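PDB 3IBS: VWFA domain-containing protein from Bacteroides thetaiotaomicron, which is of uncharacterised function but binds magnesium through a von Willebrand factor type A domain and probably sits at the cell membrane. Local coordinates for residues I16-D19 with S23-A26; S32-A37 with I82-I87. One frame throughout, in Å; residues are numbered along the deposited sequence.

Contact 1. Residues I16-D19 with S23-A26; sequences IALD and SMLA. With MG (magnesium ion), chain I.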
loop_
_atom_site.group_PDB
_atom_site.type_symbol
_atom_site.label_atom_id
_atom_site.label_comp_id
_atom_site.label_asym_id
_atom_site.label_seq_id
_atom_site.Cartn_x
_atom_site.Cartn_y
_atom_site.Cartn_z
ATOM N N ILE A 16 -22.141 -1.349 20.644
ATOM C CA ILE A 16 -21.041 -1.621 19.724
ATOM C C ILE A 16 -19.799 -0.873 20.183
ATOM O O ILE A 16 -19.869 0.312 20.491
ATOM C CB ILE A 16 -21.406 -1.187 18.298
ATOM C CG1 ILE A 16 -22.563 -2.074 17.814
ATOM C CG2 ILE A 16 -20.155 -1.329 17.343
ATOM C CD1 ILE A 16 -23.609 -1.321 17.154
ATOM N N ALA A 17 -18.665 -1.560 20.223
ATOM C CA ALA A 17 -17.428 -0.916 20.636
ATOM C C ALA A 17 -16.530 -0.930 19.410
ATOM O O ALA A 17 -16.025 -1.967 19.019
ATOM C CB ALA A 17 -16.791 -1.685 21.813
ATOM N N LEU A 18 -16.379 0.225 18.784
ATOM C CA LEU A 18 -15.727 0.300 17.483
ATOM C C LEU A 18 -14.304 0.861 17.607
ATOM O O LEU A 18 -14.094 1.977 18.083
ATOM C CB LEU A 18 -16.573 1.156 16.534
ATOM C CG LEU A 18 -16.010 1.506 15.148
ATOM C CD1 LEU A 18 -15.707 0.233 14.315
ATOM C CD2 LEU A 18 -17.010 2.434 14.409
ATOM N N ASP A 19 -13.348 0.084 17.126
ATOM C CA ASP A 19 -11.959 0.505 16.976
ATOM C C ASP A 19 -11.897 1.623 15.941
ATOM O O ASP A 19 -12.302 1.423 14.795
ATOM C CB ASP A 19 -11.127 -0.709 16.501
ATOM C CG ASP A 19 -9.616 -0.474 16.584
ATOM O OD1 ASP A 19 -9.172 0.683 16.396
ATOM O OD2 ASP A 19 -8.862 -1.458 16.827
ATOM N N SER A 23 -4.987 2.160 12.246
ATOM C CA SER A 23 -4.955 0.915 11.478
ATOM C C SER A 23 -6.309 0.606 10.784
ATOM O O SER A 23 -6.355 -0.136 9.798
ATOM C CB SER A 23 -4.544 -0.250 12.387
ATOM O OG SER A 23 -5.455 -0.334 13.478
HETATM N N MSE A 24 -7.399 1.166 11.303
HETATM C CA MSE A 24 -8.727 0.965 10.719
HETATM C C MSE A 24 -8.929 1.738 9.399
HETATM O O MSE A 24 -9.932 1.544 8.693
HETATM C CB MSE A 24 -9.834 1.282 11.745
HETATM C CG MSE A 24 -9.728 0.410 13.024
HETATM SE SE MSE A 24 -10.242 -1.467 12.649
HETATM C CE MSE A 24 -12.169 -1.101 12.391
ATOM N N LEU A 25 -7.958 2.566 9.039
ATOM C CA LEU A 25 -7.971 3.218 7.725
ATOM C C LEU A 25 -7.340 2.350 6.643
ATOM O O LEU A 25 -7.392 2.704 5.467
ATOM C CB LEU A 25 -7.304 4.601 7.774
ATOM C CG LEU A 25 -8.006 5.659 8.649
ATOM C CD1 LEU A 25 -7.415 7.069 8.427
ATOM C CD2 LEU A 25 -9.512 5.667 8.382
ATOM N N ALA A 26 -6.746 1.215 7.020
ATOM C CA ALA A 26 -6.266 0.271 5.999
ATOM C C ALA A 26 -7.433 -0.103 5.070
ATOM O O ALA A 26 -8.596 -0.145 5.507
ATOM C CB ALA A 26 -5.678 -0.959 6.616
HETATM MG MG MG I . -5.023 -0.029 15.488
HETATM O O HOH W 1 -6.271 -1.512 16.057
HETATM O O HOH W 2 -3.800 1.522 14.855
HETATM O O HOH W 3 -3.452 -1.380 15.334
HETATM O O HOH W 4 -4.471 0.442 17.459
#
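Van der Waals contact between strand residues 16-19 and the turn 23-26 is made by Met-24, a selenomethionine, against Asp-19 and Leu-18. Met-24 CG lies 3.3 Å from the backbone O of Asp-19 and 3.4 Å from Asp-19 OD1, touching carbonyl and carboxylate at once. Two successive bends of the Met-24 chain (chi2 -72°, chi3 -70°) fold it back, carrying SE past Asp-19 CB and CG and bringing Met-24 CE to an apolar contact 4.2 Å from Leu-18 CD1. No direct hydrogen bond crosses between the segments, which bury 141 Å² in all.

Polar coupling runs instead through metal and water. Ser-23 OG binds the magnesium ion at 2.1 Å, while Asp-19 reaches the metal only indirectly: water 1, a magnesium ligand, donates to Asp-19 OD2 at 2.7 Å. Asp-19 holds CG anti to its own N (chi1 -168°), which aims the carboxylate at this hydration shell. Water 2, also on the metal, accepts from Ser-23 N at 2.9 Å. Thr-119 bonds to OD2 and Ser-21 to OD1, so both carboxylate oxygens have partners that limit its rotation. Ser-21 OG joins Ser-23 OG and four waters as the sixth magnesium ligand, and Asp-120 bonds to Ser-23 OG.

Asp-19, Ser-21 and Ser-23 form the DxSxS signature of a metal ion-dependent adhesion site (MIDAS), placed at the C-terminal end of a central parallel strand of the von Willebrand factor A fold.

Contact 2. Residues S32-A37 with I82-I87; sequences SRLEKA and ISPSLI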
loop_
_atom_site.group_PDB
_atom_site.type_symbol
_atom_site.label_atom_id
_atom_site.label_comp_id
_atom_site.label_asym_id
_atom_site.label_seq_id
_atom_site.Cartn_x
_atom_site.Cartn_y
_atom_site.Cartn_z
ATOM N N SER A 32 -12.766 0.721 3.472
ATOM C CA SER A 32 -11.673 0.639 4.448
ATOM C C SER A 32 -12.218 -0.215 5.588
ATOM O O SER A 32 -13.410 -0.514 5.595
ATOM C CB SER A 32 -11.299 2.026 4.995
ATOM O OG SER A 32 -12.369 2.607 5.757
ATOM N N ARG A 33 -11.362 -0.601 6.538
ATOM C CA ARG A 33 -11.801 -1.373 7.684
ATOM C C ARG A 33 -12.871 -0.588 8.436
ATOM O O ARG A 33 -13.897 -1.139 8.813
ATOM C CB ARG A 33 -10.633 -1.701 8.612
ATOM C CG ARG A 33 -9.593 -2.646 7.993
ATOM C CD ARG A 33 -8.496 -2.949 8.967
ATOM N NE ARG A 33 -7.428 -3.722 8.325
ATOM C CZ ARG A 33 -6.258 -3.990 8.889
ATOM N NH1 ARG A 33 -6.003 -3.563 10.130
ATOM N NH2 ARG A 33 -5.343 -4.688 8.208
ATOM N N LEU A 34 -12.622 0.698 8.656
ATOM C CA LEU A 34 -13.552 1.519 9.417
ATOM C C LEU A 34 -14.868 1.752 8.668
ATOM O O LEU A 34 -15.950 1.669 9.261
ATOM C CB LEU A 34 -12.918 2.874 9.766
ATOM C CG LEU A 34 -13.777 3.835 10.575
ATOM C CD1 LEU A 34 -14.403 3.178 11.833
ATOM C CD2 LEU A 34 -12.970 5.077 10.956
ATOM N N GLU A 35 -14.773 2.068 7.382
ATOM C CA GLU A 35 -15.979 2.419 6.616
ATOM C C GLU A 35 -16.870 1.183 6.384
ATOM O O GLU A 35 -18.100 1.277 6.426
ATOM C CB GLU A 35 -15.619 3.170 5.329
ATOM C CG GLU A 35 -16.733 4.012 4.751
ATOM C CD GLU A 35 -17.230 5.116 5.709
ATOM O OE1 GLU A 35 -18.400 5.499 5.557
ATOM O OE2 GLU A 35 -16.477 5.588 6.610
ATOM N N LYS A 36 -16.238 0.033 6.170
ATOM C CA LYS A 36 -16.922 -1.261 6.150
ATOM C C LYS A 36 -17.598 -1.541 7.498
ATOM O O LYS A 36 -18.754 -1.975 7.541
ATOM C CB LYS A 36 -15.936 -2.384 5.815
ATOM C CG LYS A 36 -16.515 -3.835 5.940
ATOM C CD LYS A 36 -17.578 -4.100 4.881
ATOM C CE LYS A 36 -18.144 -5.522 4.966
ATOM N NZ LYS A 36 -18.922 -5.849 3.704
ATOM N N ALA A 37 -16.906 -1.282 8.602
ATOM C CA ALA A 37 -17.541 -1.444 9.912
ATOM C C ALA A 37 -18.791 -0.568 10.049
ATOM O O ALA A 37 -19.798 -1.000 10.575
ATOM C CB ALA A 37 -16.554 -1.116 11.025
ATOM N N ILE A 82 -18.382 9.403 12.882
ATOM C CA ILE A 82 -17.243 8.667 13.425
ATOM C C ILE A 82 -16.014 8.688 12.493
ATOM O O ILE A 82 -16.114 8.348 11.321
ATOM C CB ILE A 82 -17.633 7.203 13.799
ATOM C CG1 ILE A 82 -18.655 7.219 14.955
ATOM C CG2 ILE A 82 -16.380 6.377 14.165
ATOM C CD1 ILE A 82 -19.254 5.880 15.307
ATOM N N SER A 83 -14.874 9.122 13.028
ATOM C CA SER A 83 -13.586 9.024 12.328
ATOM C C SER A 83 -12.459 8.988 13.372
ATOM O O SER A 83 -12.691 9.345 14.527
ATOM C CB SER A 83 -13.408 10.200 11.364
ATOM O OG SER A 83 -13.065 11.372 12.071
ATOM N N PRO A 84 -11.236 8.562 12.978
ATOM C CA PRO A 84 -10.118 8.434 13.920
ATOM C C PRO A 84 -9.755 9.724 14.666
ATOM O O PRO A 84 -9.233 9.663 15.770
ATOM C CB PRO A 84 -8.951 8.005 13.011
ATOM C CG PRO A 84 -9.637 7.235 11.919
ATOM C CD PRO A 84 -10.865 8.066 11.635
ATOM N N SER A 85 -10.009 10.880 14.061
ATOM C CA SER A 85 -9.705 12.163 14.711
ATOM C C SER A 85 -10.538 12.413 15.984
ATOM O O SER A 85 -10.190 13.274 16.788
ATOM C CB SER A 85 -9.860 13.311 13.721
ATOM O OG SER A 85 -11.183 13.335 13.233
ATOM N N LEU A 86 -11.608 11.644 16.200
ATOM C CA LEU A 86 -12.322 11.726 17.489
ATOM C C LEU A 86 -11.421 11.417 18.700
ATOM O O LEU A 86 -11.668 11.910 19.792
ATOM C CB LEU A 86 -13.543 10.796 17.510
ATOM C CG LEU A 86 -14.656 11.151 16.531
ATOM C CD1 LEU A 86 -15.720 10.050 16.593
ATOM C CD2 LEU A 86 -15.232 12.564 16.824
ATOM N N ILE A 87 -10.410 10.567 18.507
ATOM C CA ILE A 87 -9.470 10.210 19.585
ATOM C C ILE A 87 -8.037 10.336 19.085
ATOM O O ILE A 87 -7.633 9.638 18.155
ATOM C CB ILE A 87 -9.691 8.758 20.095
ATOM C CG1 ILE A 87 -11.120 8.564 20.613
ATOM C CG2 ILE A 87 -8.651 8.390 21.189
ATOM C CD1 ILE A 87 -11.485 7.118 20.862
#
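Between residues 32-37 and 82-87 the backbones stay well apart: the closest pair of CA atoms, those of Leu-34 and Ser-83, is 8.0 Å distant. One segment is the first turn of helix 33-46. The other enters a short 3-10 turn at Pro-84, held by Leu-86 N to Ser-83 O (3.0 Å) and Ile-87 N to Pro-84 O. No hydrogen bond joins the two.

Leu-34 bridges the gap alone from the helix side, its chi1 of -179° extending the branch toward the turn. Leu-34 CD2 lies against the CD corner of Pro-84, 3.7 Å from Pro-84 CD and farther from Pro-84 CG, and is also 4.2 Å from Ser-83 CA. The other methyl, Leu-34 CD1, approaches Ile-82 CG2 at 4.4 Å. Ile-82 and Leu-34 both rest on Leu-18 of the central strand, which extends the same nonpolar patch to the sheet.

Polar groups serve each segment separately. Ser-32 caps the helix, its OG accepting from Glu-35 N at 3.0 Å along a nearly straight bond (161°), and Ser-85 OG donates to Ser-83 OG. From one turn farther along the helix, Lys-38 NZ bonds to Ile-82 O, adding a polar tie between the same two elements.

With 113 Å² buried and no direct hydrogen bond between the segments, the apolar chemistry implies a contact that depends on shape and close approach and not on directional bonds; one leucine carries its helix side.

Both contacts lie near the C-terminal end of strand 13-19, where the metal sits, and their centres are about 5 Å apart. Contact 1 is wholly buried; contact 2 is only partly so, and Pro-84 and Ser-83 lie nearer the surface. Strand 13-19 and helix 33-46 are successive elements, and the loop between them holds 23-26. That turn meets the helix start directly: Met-24 O is 2.8 Å from Leu-34 N and Ala-26 O is 3.0 Å from Arg-33 N, both probable hydrogen bonds. Leu-18 is common to both apolar clusters. Their chemistry differs: contact 1 combines Met-24 packing with metal and ordered water, whereas contact 2 relies on aliphatic packing.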